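PDB 3IGH: amidohydrolase 3 domain-containing protein from Pyrococcus horikoshii, which probably hydrolyses carbon-nitrogen bonds other than peptide bonds, as a metal-dependent member of the amidohydrolase family, though its substrate is unknown. Local coordinates for residues 202-215 with 229-243. Residues are numbered along the deposited sequence; the frame is centred on the assembly and turned at random.
Sequences VKSVSFMSVNEKAL and INVFAYVTPEVLDKL. With SO4 (sulfate ion), chain H; SO4 (sulfate ion), chain O.
V205 N and F207 N donate to N230 O and F232 O, and F232 N and Y234 N donate back to V205 O and F207 O, where strands 202-208 and 230-235 run parallel, their axes 17° apart. These neighbours in the amidohydrolase TIM barrel form a beta-alpha-beta unit with helix 212-223. On the face bearing S204, S206 and M208, N230 ND2 gives S204 OG a nearly straight 2.9 Å bond within its amide plane; ND2 also reaches E466. Y234 CB lies near F207 O and M208 CE, CG and CD1 (3.9 Å) meet M208 SD in an oblique Met-aromatic contact, CE1 passes S206 OG, itself hydrogen-bonded to S451, and OH bonds to D310. M208 lies alongside the ring because its chain bends at chi2 and chi3, both -62°. On the other face V205 CG2 meets I229 CD1, and V210 CG2, over the centre of the F207 ring, touches A233 CB. V239 CG2 packs 3.4 Å from E212 N and CG1 meets L215 CD2. N211 OD1 caps helix 212-223 at A214 N, while ND2 bonds Y186 and, at 2.8 Å, O1 of a sulfate probably from the crystallisation liquor; a leucine here would probably leave A214 N uncapped and lose both ND2 bonds. T236 OG1 likewise caps V239 N. Backbone bonds, apolar packing and one buried amide-to-hydroxyl bond thus join the strands, while polar caps and a water between E212 and T236 mark the strand-to-helix turns.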
loop_
_atom_site.group_PDB
_atom_site.type_symbol
_atom_site.label_atom_id
_atom_site.label_comp_id
_atom_site.label_asym_id
_atom_site.label_seq_id
_atom_site.Cartn_x
_atom_site.Cartn_y
_atom_site.Cartn_z
ATOM N N VAL A 202 15.342 -4.530 17.649
ATOM C CA VAL A 202 13.886 -4.498 17.417
ATOM C C VAL A 202 13.666 -4.167 15.940
ATOM O O VAL A 202 13.915 -3.036 15.508
ATOM C CB VAL A 202 13.188 -3.436 18.308
ATOM C CG1 VAL A 202 11.657 -3.414 18.069
ATOM C CG2 VAL A 202 13.469 -3.702 19.768
ATOM N N LYS A 203 13.234 -5.155 15.160
ATOM C CA LYS A 203 13.164 -4.975 13.711
ATOM C C LYS A 203 11.749 -4.848 13.157
ATOM O O LYS A 203 11.580 -4.626 11.965
ATOM C CB LYS A 203 13.939 -6.070 12.980
ATOM C CG LYS A 203 15.446 -6.001 13.256
ATOM C CD LYS A 203 16.236 -6.920 12.337
ATOM C CE LYS A 203 17.727 -6.732 12.574
ATOM N NZ LYS A 203 18.530 -7.499 11.598
ATOM N N SER A 204 10.753 -4.993 14.026
ATOM C CA SER A 204 9.339 -4.833 13.648
ATOM C C SER A 204 8.597 -4.186 14.807
ATOM O O SER A 204 8.916 -4.448 15.973
ATOM C CB SER A 204 8.687 -6.176 13.340
ATOM O OG SER A 204 9.344 -6.903 12.326
ATOM N N VAL A 205 7.622 -3.329 14.498
ATOM C CA VAL A 205 6.822 -2.664 15.528
ATOM C C VAL A 205 5.365 -2.545 15.095
ATOM O O VAL A 205 5.078 -2.542 13.894
ATOM C CB VAL A 205 7.362 -1.214 15.888
ATOM C CG1 VAL A 205 8.829 -1.237 16.392
ATOM C CG2 VAL A 205 7.232 -0.234 14.713
ATOM N N SER A 206 4.454 -2.475 16.067
ATOM C CA SER A 206 3.158 -1.843 15.836
ATOM C C SER A 206 3.221 -0.425 16.376
ATOM O O SER A 206 3.453 -0.204 17.574
ATOM C CB SER A 206 2.004 -2.581 16.509
ATOM O OG SER A 206 1.904 -3.914 16.057
ATOM N N PHE A 207 3.026 0.523 15.473
ATOM C CA PHE A 207 3.075 1.949 15.781
ATOM C C PHE A 207 1.630 2.359 16.045
ATOM O O PHE A 207 0.803 2.357 15.143
ATOM C CB PHE A 207 3.723 2.687 14.592
ATOM C CG PHE A 207 3.778 4.204 14.697
ATOM C CD1 PHE A 207 3.410 4.902 15.855
ATOM C CD2 PHE A 207 4.254 4.937 13.605
ATOM C CE1 PHE A 207 3.453 6.312 15.894
ATOM C CE2 PHE A 207 4.319 6.333 13.638
ATOM C CZ PHE A 207 3.918 7.022 14.783
ATOM N N MET A 208 1.342 2.687 17.303
ATOM C CA MET A 208 -0.020 3.010 17.758
ATOM C C MET A 208 -0.338 4.496 17.719
ATOM O O MET A 208 0.516 5.311 18.035
ATOM C CB MET A 208 -0.211 2.499 19.182
ATOM C CG MET A 208 0.380 1.099 19.389
ATOM S SD MET A 208 -0.419 -0.127 18.327
ATOM C CE MET A 208 -2.034 0.082 19.033
ATOM N N SER A 209 -1.591 4.814 17.369
ATOM C CA SER A 209 -2.100 6.190 17.220
ATOM C C SER A 209 -1.290 7.008 16.221
ATOM O O SER A 209 -0.763 8.084 16.531
ATOM C CB SER A 209 -2.263 6.906 18.569
ATOM O OG SER A 209 -3.190 6.211 19.378
ATOM N N VAL A 210 -1.195 6.474 15.012
ATOM C CA VAL A 210 -0.561 7.197 13.918
ATOM C C VAL A 210 -1.529 8.305 13.500
ATOM O O VAL A 210 -2.655 8.018 13.071
ATOM C CB VAL A 210 -0.268 6.232 12.719
ATOM C CG1 VAL A 210 0.307 6.982 11.526
ATOM C CG2 VAL A 210 0.678 5.133 13.146
ATOM N N ASN A 211 -1.108 9.563 13.644
ATOM C CA ASN A 211 -1.937 10.693 13.223
ATOM C C ASN A 211 -1.685 11.062 11.752
ATOM O O ASN A 211 -0.979 10.344 11.044
ATOM C CB ASN A 211 -1.776 11.912 14.170
ATOM C CG ASN A 211 -0.355 12.491 14.187
ATOM O OD1 ASN A 211 0.379 12.434 13.199
ATOM N ND2 ASN A 211 0.029 13.072 15.329
ATOM N N GLU A 212 -2.246 12.184 11.308
ATOM C CA GLU A 212 -2.234 12.559 9.885
ATOM C C GLU A 212 -0.826 12.791 9.359
ATOM O O GLU A 212 -0.438 12.236 8.328
ATOM C CB GLU A 212 -3.097 13.812 9.645
ATOM C CG GLU A 212 -4.618 13.593 9.745
ATOM C CD GLU A 212 -5.199 13.656 11.175
ATOM O OE1 GLU A 212 -4.445 13.634 12.189
ATOM O OE2 GLU A 212 -6.448 13.723 11.273
ATOM N N LYS A 213 -0.048 13.589 10.084
ATOM C CA LYS A 213 1.324 13.879 9.663
ATOM C C LYS A 213 2.306 12.727 9.833
ATOM O O LYS A 213 3.239 12.588 9.033
ATOM C CB LYS A 213 1.842 15.136 10.348
ATOM C CG LYS A 213 1.144 16.379 9.875
ATOM C CD LYS A 213 1.777 17.632 10.423
ATOM C CE LYS A 213 1.075 18.850 9.843
ATOM N NZ LYS A 213 1.522 20.107 10.489
ATOM N N ALA A 214 2.124 11.922 10.880
ATOM C CA ALA A 214 2.931 10.711 11.052
ATOM C C ALA A 214 2.668 9.754 9.886
ATOM O O ALA A 214 3.599 9.160 9.362
ATOM C CB ALA A 214 2.632 10.021 12.377
ATOM N N LEU A 215 1.403 9.630 9.479
ATOM C CA LEU A 215 1.074 8.797 8.324
ATOM C C LEU A 215 1.709 9.313 7.032
ATOM O O LEU A 215 2.268 8.524 6.278
ATOM C CB LEU A 215 -0.439 8.592 8.163
ATOM C CG LEU A 215 -0.845 7.604 7.045
ATOM C CD1 LEU A 215 -0.193 6.218 7.213
ATOM C CD2 LEU A 215 -2.355 7.479 6.913
ATOM N N ILE A 229 12.713 -0.630 9.419
ATOM C CA ILE A 229 12.043 -1.631 10.248
ATOM C C ILE A 229 10.620 -1.844 9.710
ATOM O O ILE A 229 10.074 -0.975 9.028
ATOM C CB ILE A 229 11.961 -1.189 11.750
ATOM C CG1 ILE A 229 11.223 0.153 11.890
ATOM C CG2 ILE A 229 13.367 -1.156 12.398
ATOM C CD1 ILE A 229 10.849 0.569 13.335
ATOM N N ASN A 230 10.032 -2.998 10.013
ATOM C CA ASN A 230 8.633 -3.248 9.684
ATOM C C ASN A 230 7.721 -2.446 10.604
ATOM O O ASN A 230 7.885 -2.459 11.823
ATOM C CB ASN A 230 8.313 -4.746 9.760
ATOM C CG ASN A 230 9.246 -5.580 8.900
ATOM O OD1 ASN A 230 9.392 -5.329 7.700
ATOM N ND2 ASN A 230 9.894 -6.569 9.511
ATOM N N VAL A 231 6.788 -1.711 10.009
ATOM C CA VAL A 231 5.894 -0.847 10.767
ATOM C C VAL A 231 4.446 -1.238 10.487
ATOM O O VAL A 231 3.976 -1.132 9.355
ATOM C CB VAL A 231 6.119 0.646 10.419
ATOM C CG1 VAL A 231 5.130 1.543 11.187
ATOM C CG2 VAL A 231 7.567 1.066 10.703
ATOM N N PHE A 232 3.743 -1.674 11.527
ATOM C CA PHE A 232 2.316 -1.953 11.434
ATOM C C PHE A 232 1.567 -0.759 12.044
ATOM O O PHE A 232 1.497 -0.606 13.271
ATOM C CB PHE A 232 1.986 -3.302 12.105
ATOM C CG PHE A 232 2.568 -4.486 11.369
ATOM C CD1 PHE A 232 1.780 -5.225 10.485
ATOM C CD2 PHE A 232 3.925 -4.822 11.506
ATOM C CE1 PHE A 232 2.321 -6.290 9.761
ATOM C CE2 PHE A 232 4.479 -5.893 10.792
ATOM C CZ PHE A 232 3.672 -6.625 9.914
ATOM N N ALA A 233 1.032 0.094 11.174
ATOM C CA ALA A 233 0.425 1.363 11.586
ATOM C C ALA A 233 -1.000 1.195 12.088
ATOM O O ALA A 233 -1.874 0.723 11.366
ATOM C CB ALA A 233 0.464 2.378 10.448
ATOM N N TYR A 234 -1.221 1.586 13.336
ATOM C CA TYR A 234 -2.571 1.662 13.885
ATOM C C TYR A 234 -2.934 3.127 14.003
ATOM O O TYR A 234 -2.402 3.853 14.849
ATOM C CB TYR A 234 -2.660 0.943 15.235
ATOM C CG TYR A 234 -2.693 -0.570 15.120
ATOM C CD1 TYR A 234 -1.543 -1.295 14.790
ATOM C CD2 TYR A 234 -3.874 -1.282 15.376
ATOM C CE1 TYR A 234 -1.573 -2.691 14.688
ATOM C CE2 TYR A 234 -3.911 -2.691 15.282
ATOM C CZ TYR A 234 -2.750 -3.377 14.937
ATOM O OH TYR A 234 -2.756 -4.748 14.848
ATOM N N VAL A 235 -3.834 3.557 13.127
ATOM C CA VAL A 235 -4.175 4.960 12.986
ATOM C C VAL A 235 -5.193 5.453 14.028
ATOM O O VAL A 235 -5.889 4.671 14.673
ATOM C CB VAL A 235 -4.689 5.256 11.549
ATOM C CG1 VAL A 235 -3.685 4.758 10.488
ATOM C CG2 VAL A 235 -6.060 4.621 11.304
ATOM N N THR A 236 -5.266 6.770 14.192
ATOM C CA THR A 236 -6.284 7.389 15.034
ATOM C C THR A 236 -7.626 7.290 14.297
ATOM O O THR A 236 -7.637 7.128 13.066
ATOM C CB THR A 236 -5.970 8.889 15.275
ATOM O OG1 THR A 236 -5.973 9.569 14.018
ATOM C CG2 THR A 236 -4.602 9.071 15.951
ATOM N N PRO A 237 -8.760 7.362 15.036
ATOM C CA PRO A 237 -10.080 7.450 14.384
ATOM C C PRO A 237 -10.217 8.561 13.338
ATOM O O PRO A 237 -10.918 8.375 12.344
ATOM C CB PRO A 237 -11.028 7.728 15.555
ATOM C CG PRO A 237 -10.376 7.052 16.718
ATOM C CD PRO A 237 -8.890 7.308 16.507
ATOM N N GLU A 238 -9.559 9.696 13.563
ATOM C CA GLU A 238 -9.602 10.811 12.633
ATOM C C GLU A 238 -8.923 10.430 11.318
ATOM O O GLU A 238 -9.433 10.739 10.235
ATOM C CB GLU A 238 -8.950 12.058 13.249
ATOM C CG GLU A 238 -9.717 12.670 14.441
ATOM C CD GLU A 238 -9.620 11.877 15.769
ATOM O OE1 GLU A 238 -10.491 12.105 16.638
ATOM O OE2 GLU A 238 -8.701 11.036 15.956
ATOM N N VAL A 239 -7.790 9.738 11.404
ATOM C CA VAL A 239 -7.132 9.235 10.197
ATOM C C VAL A 239 -7.945 8.139 9.510
ATOM O O VAL A 239 -8.011 8.101 8.279
ATOM C CB VAL A 239 -5.678 8.777 10.470
ATOM C CG1 VAL A 239 -5.067 8.112 9.238
ATOM C CG2 VAL A 239 -4.849 9.974 10.849
ATOM N N LEU A 240 -8.590 7.282 10.298
ATOM C CA LEU A 240 -9.434 6.226 9.743
ATOM C C LEU A 240 -10.522 6.813 8.824
ATOM O O LEU A 240 -10.778 6.272 7.740
ATOM C CB LEU A 240 -10.055 5.370 10.858
ATOM C CG LEU A 240 -11.132 4.356 10.452
ATOM C CD1 LEU A 240 -10.558 3.327 9.469
ATOM C CD2 LEU A 240 -11.735 3.655 11.678
ATOM N N ASP A 241 -11.123 7.932 9.233
ATOM C CA ASP A 241 -12.104 8.635 8.373
ATOM C C ASP A 241 -11.531 8.986 7.005
ATOM O O ASP A 241 -12.214 8.882 5.987
ATOM C CB ASP A 241 -12.603 9.921 9.039
ATOM C CG ASP A 241 -13.536 9.655 10.204
ATOM O OD1 ASP A 241 -14.021 8.510 10.337
ATOM O OD2 ASP A 241 -13.785 10.599 10.987
ATOM N N LYS A 242 -10.275 9.411 6.992
ATOM C CA LYS A 242 -9.607 9.765 5.746
ATOM C C LYS A 242 -9.249 8.539 4.904
ATOM O O LYS A 242 -9.328 8.595 3.680
ATOM C CB LYS A 242 -8.383 10.624 6.024
ATOM C CG LYS A 242 -8.734 11.972 6.632
ATOM C CD LYS A 242 -7.553 12.925 6.602
ATOM C CE LYS A 242 -7.978 14.319 7.046
ATOM N NZ LYS A 242 -6.870 15.308 6.944
ATOM N N LEU A 243 -8.878 7.434 5.554
ATOM C CA LEU A 243 -8.668 6.165 4.837
ATOM C C LEU A 243 -9.941 5.727 4.139
ATOM O O LEU A 243 -9.913 5.363 2.965
ATOM C CB LEU A 243 -8.218 5.060 5.793
ATOM C CG LEU A 243 -6.878 5.250 6.509
ATOM C CD1 LEU A 243 -6.554 4.003 7.323
ATOM C CD2 LEU A 243 -5.760 5.565 5.524
HETATM S S SO4 H . -3.204 13.722 17.212
HETATM O O1 SO4 H . -1.829 13.264 17.366
HETATM O O2 SO4 H . -3.568 14.602 18.315
HETATM O O3 SO4 H . -3.332 14.451 15.958
HETATM O O4 SO4 H . -4.102 12.577 17.187
HETATM S S SO4 O . 17.258 -6.256 7.622
HETATM O O1 SO4 O . 17.940 -7.118 6.661
HETATM O O2 SO4 O . 17.394 -4.871 7.184
HETATM O O3 SO4 O . 15.841 -6.608 7.668
HETATM O O4 SO4 O . 17.846 -6.407 8.952
HETATM O O HOH W 1 -5.311 12.142 14.329
#